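Local coordinates for pirin family protein (Acinetobacter baumannii, PDB 6D0P) that probably acts as a metal-dependent quercetin 2,3-dioxygenase of the pirin family, holding one metal ion per subunit in its N-terminal cupin domain, at residues H17-G20 against D21-V25; L34-T37 against L38-F41; K271-I274 against M275-I278. All coordinates share one frame; numbering follows the deposited sequence.

Contact 1 of 3, residues H17-G20 against D21-V25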
loop_
_atom_site.group_PDB
_atom_site.type_symbol
_atom_site.label_atom_id
_atom_site.label_comp_id
_atom_site.label_asym_id
_atom_site.label_seq_id
_atom_site.Cartn_x
_atom_site.Cartn_y
_atom_site.Cartn_z
ATOM N N HIS A 17 -12.260 -8.813 6.465
ATOM C CA HIS A 17 -13.493 -8.050 6.240
ATOM C C HIS A 17 -13.566 -7.773 4.735
ATOM O O HIS A 17 -12.534 -7.776 4.039
ATOM C CB HIS A 17 -13.587 -6.771 7.090
ATOM C CG HIS A 17 -12.736 -5.652 6.611
ATOM N ND1 HIS A 17 -11.420 -5.496 7.003
ATOM C CD2 HIS A 17 -13.017 -4.611 5.798
ATOM C CE1 HIS A 17 -10.918 -4.436 6.405
ATOM N NE2 HIS A 17 -11.885 -3.868 5.673
ATOM N N TRP A 18 -14.773 -7.502 4.262
ATOM C CA TRP A 18 -15.013 -7.253 2.864
ATOM C C TRP A 18 -15.091 -5.758 2.568
ATOM O O TRP A 18 -15.764 -5.009 3.302
ATOM C CB TRP A 18 -16.315 -7.936 2.426
ATOM C CG TRP A 18 -16.209 -9.417 2.270
ATOM C CD1 TRP A 18 -16.428 -10.378 3.216
ATOM C CD2 TRP A 18 -15.822 -10.112 1.075
ATOM N NE1 TRP A 18 -16.229 -11.623 2.682
ATOM C CE2 TRP A 18 -15.842 -11.492 1.374
ATOM C CE3 TRP A 18 -15.466 -9.708 -0.216
ATOM C CZ2 TRP A 18 -15.514 -12.469 0.425
ATOM C CZ3 TRP A 18 -15.161 -10.680 -1.153
ATOM C CH2 TRP A 18 -15.188 -12.032 -0.834
ATOM N N VAL A 19 -14.374 -5.372 1.516
ATOM C CA VAL A 19 -14.520 -4.073 0.897
ATOM C C VAL A 19 -15.288 -4.361 -0.400
ATOM O O VAL A 19 -14.768 -5.017 -1.320
ATOM C CB VAL A 19 -13.159 -3.384 0.677
ATOM C CG1 VAL A 19 -13.304 -2.095 -0.115
ATOM C CG2 VAL A 19 -12.462 -3.119 2.003
ATOM N N GLY A 20 -16.559 -3.969 -0.428
ATOM C CA GLY A 20 -17.408 -4.340 -1.521
ATOM C C GLY A 20 -17.574 -5.851 -1.560
ATOM O O GLY A 20 -17.426 -6.522 -0.535
ATOM N N ASP A 21 -17.914 -6.400 -2.715
ATOM C CA ASP A 21 -18.051 -7.837 -2.822
ATOM C C ASP A 21 -16.852 -8.409 -3.598
ATOM O O ASP A 21 -16.863 -9.589 -3.946
ATOM C CB ASP A 21 -19.393 -8.248 -3.444
ATOM C CG ASP A 21 -19.647 -7.686 -4.828
ATOM O OD1 ASP A 21 -18.809 -6.878 -5.312
ATOM O OD2 ASP A 21 -20.682 -8.054 -5.415
ATOM N N GLY A 22 -15.797 -7.619 -3.806
ATOM C CA GLY A 22 -14.645 -8.104 -4.576
ATOM C C GLY A 22 -13.311 -8.040 -3.826
ATOM O O GLY A 22 -12.301 -8.513 -4.368
ATOM N N PHE A 23 -13.253 -7.452 -2.623
ATOM C CA PHE A 23 -11.955 -7.335 -1.932
ATOM C C PHE A 23 -12.040 -7.901 -0.508
ATOM O O PHE A 23 -12.402 -7.190 0.396
ATOM C CB PHE A 23 -11.483 -5.878 -1.905
ATOM C CG PHE A 23 -11.372 -5.252 -3.272
ATOM C CD1 PHE A 23 -10.242 -5.425 -4.049
ATOM C CD2 PHE A 23 -12.406 -4.495 -3.785
ATOM C CE1 PHE A 23 -10.153 -4.851 -5.312
ATOM C CE2 PHE A 23 -12.320 -3.928 -5.047
ATOM C CZ PHE A 23 -11.199 -4.119 -5.816
ATOM N N PRO A 24 -11.692 -9.178 -0.331
ATOM C CA PRO A 24 -11.663 -9.822 0.975
ATOM C C PRO A 24 -10.293 -9.524 1.579
ATOM O O PRO A 24 -9.320 -10.153 1.180
ATOM C CB PRO A 24 -11.875 -11.301 0.673
ATOM C CG PRO A 24 -11.274 -11.500 -0.687
ATOM C CD PRO A 24 -11.378 -10.153 -1.394
ATOM N N VAL A 25 -10.239 -8.570 2.503
ATOM C CA VAL A 25 -8.959 -8.064 2.978
ATOM C C VAL A 25 -8.764 -8.261 4.488
ATOM O O VAL A 25 -9.702 -8.346 5.275
ATOM C CB VAL A 25 -8.823 -6.568 2.639
ATOM C CG1 VAL A 25 -8.797 -6.321 1.137
ATOM C CG2 VAL A 25 -9.924 -5.742 3.292
#
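Four backbone hydrogen bonds join His17 and Val19 to Val25 and Phe23. His17 N donates to Val25 O at 2.9 Å and Val25 N returns the bond to His17 O; Val19 N meets Phe23 O almost straight (N-H...O 179°), whereas Phe23 N reaches Val19 O at 3.1 Å and a bent 135°. Trp18 and Pro24 form the non-hydrogen-bonded pair between them.

CH-pi contacts flank these bonds. Pro24 CB sits squarely over the six-membered ring of Trp18, 3.7 Å from its centroid and 9° off the normal, and Tyr50 meets the indole edge-to-face. On the other side of the sheet, Val25 CG2 lies over one face of the His17 imidazole, 3.8 Å from the centroid; His17 CG lies between its own backbone N and carbonyl carbon, and from there the ring turns that face to the methyl.

Apolar packing continues this second side, where Val19 CG2 touches Val25 CG2 at 3.9 Å and Val19 CB approaches Phe23 CB. Asp21 OD1 is held by Gly60 N beyond the turn. Gly20, with positive phi, helps reverse the chain, giving a beta hairpin at the edge of a cupin sheet, with Phe23 beside the manganese ligand Glu110.

Contact 2 of 3, residues L34-T37 against L38-F41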
loop_
_atom_site.group_PDB
_atom_site.type_symbol
_atom_site.label_atom_id
_atom_site.label_comp_id
_atom_site.label_asym_id
_atom_site.label_seq_id
_atom_site.Cartn_x
_atom_site.Cartn_y
_atom_site.Cartn_z
ATOM N N LEU A 34 -2.948 3.332 14.997
ATOM C CA LEU A 34 -1.505 3.649 15.361
ATOM C C LEU A 34 -1.110 5.107 15.082
ATOM O O LEU A 34 -0.029 5.520 15.466
ATOM C CB LEU A 34 -0.600 2.667 14.621
ATOM C CG LEU A 34 -0.695 1.229 15.135
ATOM C CD1 LEU A 34 0.011 0.252 14.202
ATOM C CD2 LEU A 34 -0.123 1.138 16.542
ATOM N N GLY A 35 -1.916 5.842 14.334
ATOM C CA GLY A 35 -1.722 7.285 14.108
ATOM C C GLY A 35 -0.391 7.722 13.501
ATOM O O GLY A 35 0.003 7.300 12.409
ATOM N N GLN A 36 0.263 8.666 14.210
ATOM C CA GLN A 36 1.515 9.301 13.807
ATOM C C GLN A 36 2.690 8.307 13.759
ATOM O O GLN A 36 3.673 8.545 13.036
ATOM C CB GLN A 36 1.870 10.434 14.763
ATOM C CG GLN A 36 0.846 11.563 14.780
ATOM C CD GLN A 36 0.865 12.406 13.525
ATOM O OE1 GLN A 36 1.690 12.213 12.630
ATOM N NE2 GLN A 36 -0.046 13.371 13.466
ATOM N N THR A 37 2.605 7.211 14.497
ATOM C CA THR A 37 3.674 6.202 14.478
ATOM C C THR A 37 3.916 5.668 13.053
ATOM O O THR A 37 5.062 5.318 12.683
ATOM C CB THR A 37 3.317 5.035 15.406
ATOM O OG1 THR A 37 3.210 5.596 16.717
ATOM C CG2 THR A 37 4.331 3.918 15.377
ATOM N N LEU A 38 2.855 5.590 12.257
ATOM C CA LEU A 38 2.945 5.061 10.905
ATOM C C LEU A 38 3.359 6.112 9.868
ATOM O O LEU A 38 3.638 5.735 8.721
ATOM C CB LEU A 38 1.565 4.536 10.512
ATOM C CG LEU A 38 1.036 3.370 11.336
ATOM C CD1 LEU A 38 -0.435 3.142 11.013
ATOM C CD2 LEU A 38 1.836 2.106 11.053
ATOM N N SER A 39 3.330 7.398 10.208
ATOM C CA SER A 39 3.521 8.499 9.222
ATOM C C SER A 39 4.771 8.264 8.366
ATOM O O SER A 39 5.871 8.081 8.893
ATOM C CB SER A 39 3.574 9.847 9.928
ATOM O OG SER A 39 3.709 10.922 9.002
ATOM N N PRO A 40 4.667 8.395 7.045
ATOM C CA PRO A 40 3.516 8.907 6.307
ATOM C C PRO A 40 2.460 7.900 5.849
ATOM O O PRO A 40 1.610 8.260 5.030
ATOM C CB PRO A 40 4.223 9.484 5.057
ATOM C CG PRO A 40 5.362 8.521 4.823
ATOM C CD PRO A 40 5.854 8.210 6.208
ATOM N N PHE A 41 2.536 6.652 6.314
ATOM C CA PHE A 41 1.624 5.633 5.879
ATOM C C PHE A 41 0.339 5.729 6.689
ATOM O O PHE A 41 0.397 5.995 7.865
ATOM C CB PHE A 41 2.300 4.264 5.926
ATOM C CG PHE A 41 3.552 4.273 5.094
ATOM C CD1 PHE A 41 3.471 4.270 3.712
ATOM C CD2 PHE A 41 4.798 4.388 5.689
ATOM C CE1 PHE A 41 4.611 4.356 2.923
ATOM C CE2 PHE A 41 5.938 4.457 4.904
ATOM C CZ PHE A 41 5.845 4.443 3.528
HETATM O O HOH W 1 -0.123 7.993 9.605
HETATM O O HOH W 2 4.420 12.289 12.002
HETATM O O HOH W 3 1.516 12.597 9.842
#
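Ser39 N donates to Gln36 O at 3.1 Å, the firmer of two backbone hydrogen bonds that turn the chain here. The other, from Leu38 N to Gly35 O, is weak at 3.3 Å. Both span three residues, as in a 3-10 turn, and they follow directly on helix 31-34, whose end is marked by the positive phi of Gly35; strand 41-52 of the N-terminal cupin sheet comes next. The Ser39 N-H approaches Gln36 O from well above the carbonyl plane, 68° out of it, and so not on a lone pair.

Waters bridge the turn. One molecule donates to both Gly35 O and Phe41 O, tying the start of the turn to the first residue of the strand. Two more lie between Gln36 OE1 and Ser39 OG, both 2.8 Å from Gln36 OE1; one is 2.9 Å from Ser39 OG, while the other reaches that hydroxyl only weakly. The glutamine chain bends at chi2 (-72°), which brings its amide back alongside Ser39. Both side chains also bond beyond the turn, Gln36 NE2 to Glu258 O and Ser39 OG to Leu256 N. Ser39 O receives a further bond from Thr205 OG1, and a cis peptide bond precedes Pro40.

Packing lies on another side of the turn, where Leu34 and Leu38 meet. Phe29 and Leu207 extend this apolar patch around Leu38, and Ile230 touches Leu34, so the turn rests against strands of both cupin domains. Between the two leucines the contact is made by one methyl and the branch carbon behind it: Leu38 CD1 comes to 3.6 Å and Leu38 CG to 3.7 Å from Leu34 CB, while Leu38 CD2 is 4.1 Å from Leu34 CD1.

Contact 3 of 3, residues K271-I274 against M275-I278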
loop_
_atom_site.group_PDB
_atom_site.type_symbol
_atom_site.label_atom_id
_atom_site.label_comp_id
_atom_site.label_asym_id
_atom_site.label_seq_id
_atom_site.Cartn_x
_atom_site.Cartn_y
_atom_site.Cartn_z
ATOM N N LYS A 271 -10.254 19.211 11.550
ATOM C CA LYS A 271 -11.677 18.856 11.571
ATOM C C LYS A 271 -12.448 19.795 10.619
ATOM O O LYS A 271 -13.386 19.360 9.938
ATOM C CB LYS A 271 -12.227 18.865 13.002
ATOM C CG LYS A 271 -11.671 17.765 13.901
ATOM C CD LYS A 271 -12.358 17.632 15.253
ATOM C CE LYS A 271 -11.796 16.479 16.058
ATOM N NZ LYS A 271 -12.751 16.045 17.107
ATOM N N ALA A 272 -12.056 21.067 10.544
ATOM C CA ALA A 272 -12.725 22.008 9.622
ATOM C C ALA A 272 -12.579 21.520 8.171
ATOM O O ALA A 272 -13.523 21.598 7.387
ATOM C CB ALA A 272 -12.153 23.395 9.790
ATOM N N GLU A 273 -11.395 21.010 7.813
ATOM C CA GLU A 273 -11.178 20.488 6.457
ATOM C C GLU A 273 -12.040 19.241 6.228
ATOM O O GLU A 273 -12.517 19.026 5.118
ATOM C CB GLU A 273 -9.707 20.151 6.219
ATOM C CG GLU A 273 -8.815 21.371 6.050
ATOM C CD GLU A 273 -7.331 21.076 6.232
ATOM O OE1 GLU A 273 -6.990 19.975 6.747
ATOM O OE2 GLU A 273 -6.508 21.953 5.885
ATOM N N ILE A 274 -12.210 18.405 7.253
ATOM C CA ILE A 274 -13.066 17.214 7.148
ATOM C C ILE A 274 -14.518 17.672 6.910
ATOM O O ILE A 274 -15.204 17.105 6.082
ATOM C CB ILE A 274 -12.931 16.293 8.385
ATOM C CG1 ILE A 274 -11.589 15.549 8.391
ATOM C CG2 ILE A 274 -14.092 15.313 8.476
ATOM C CD1 ILE A 274 -11.342 14.706 7.171
HETATM N N MSE A 275 -14.951 18.720 7.611
HETATM C CA MSE A 275 -16.323 19.238 7.450
HETATM C C MSE A 275 -16.510 19.708 6.002
HETATM O O MSE A 275 -17.546 19.466 5.399
HETATM C CB MSE A 275 -16.609 20.379 8.427
HETATM C CG MSE A 275 -16.578 19.944 9.893
HETATM SE SE MSE A 275 -18.197 18.862 10.255
HETATM C CE MSE A 275 -19.406 20.335 10.801
ATOM N N GLU A 276 -15.500 20.368 5.443
ATOM C CA GLU A 276 -15.561 20.853 4.044
ATOM C C GLU A 276 -15.631 19.659 3.076
ATOM O O GLU A 276 -16.386 19.688 2.106
ATOM C CB GLU A 276 -14.350 21.731 3.715
ATOM C CG GLU A 276 -14.346 23.055 4.458
ATOM C CD GLU A 276 -13.125 23.929 4.195
ATOM O OE1 GLU A 276 -13.325 25.147 3.942
ATOM O OE2 GLU A 276 -11.968 23.403 4.256
ATOM N N ALA A 277 -14.853 18.610 3.334
ATOM C CA ALA A 277 -14.879 17.411 2.483
ATOM C C ALA A 277 -16.269 16.761 2.513
ATOM O O ALA A 277 -16.805 16.398 1.487
ATOM C CB ALA A 277 -13.824 16.426 2.922
ATOM N N ILE A 278 -16.812 16.580 3.708
ATOM C CA ILE A 278 -18.146 16.013 3.889
ATOM C C ILE A 278 -19.175 16.839 3.115
ATOM O O ILE A 278 -20.015 16.275 2.391
ATOM C CB ILE A 278 -18.511 15.965 5.386
ATOM C CG1 ILE A 278 -17.683 14.915 6.117
ATOM C CG2 ILE A 278 -20.006 15.742 5.574
ATOM C CD1 ILE A 278 -17.814 14.982 7.619
#
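The carboxylates of Glu273 and Glu276 are the flat groups, standing on successive turns of the alpha-helix 271-282 with planes only 13° apart. They do not touch: Glu273 OE2 and Glu276 OE2 are 5.9 Å from each other, and such like charges would be expected to repel mildly. Glu276 OE2 instead comes 3.7 Å from Glu273 CA, beside the backbone. At the start of the helix, Glu273 OE1 accepts a hydrogen bond from Asn269 N, while Thr270 OG1 bonds to Glu273 N.

Four i to i+4 backbone hydrogen bonds hold the turns together, from Met275 N to Lys271 O through to Ile278 N and Ile274 O; this last is 2.9 Å long and the straightest, at 172°.

In Met275, present as selenomethionine, CG is anti to the carbonyl carbon and lies 3.2 Å from Lys271 O; beyond it the chain bends at chi2 and chi3 and its selenium end leads away. The buried flank is formed by Ile274 and Ala277, which rest on Phe266 of strand 266-268. Tyr263 adds contacts to Ile274 and Ile278. Along that flank the two isoleucines meet through methyl groups, Ile274 CG2 lying 3.8 Å from Ile278 CD1; the outstretched chi2 of Ile278 (170°) carries this methyl back along the helix.

Overall arrangement
The three contacts follow one another along the chain without touching. Contact 1 is nearest to the metal: the side chain of Val19 lies about 7 Å from the manganese ion held by His64, His66, His108 and Glu110, and about 3 Å from a bound PEG fragment, probably from the crystallisation liquor. Contact 2 sits where strands of the two cupin domains meet, away from that site, its centre 24 Å from that of contact 1. Contact 3, on the helix late in the chain, is 21 Å from contact 2 and 27 Å from contact 1 between centres, yet the side chain of Ala277 is about 10 Å from that of His66.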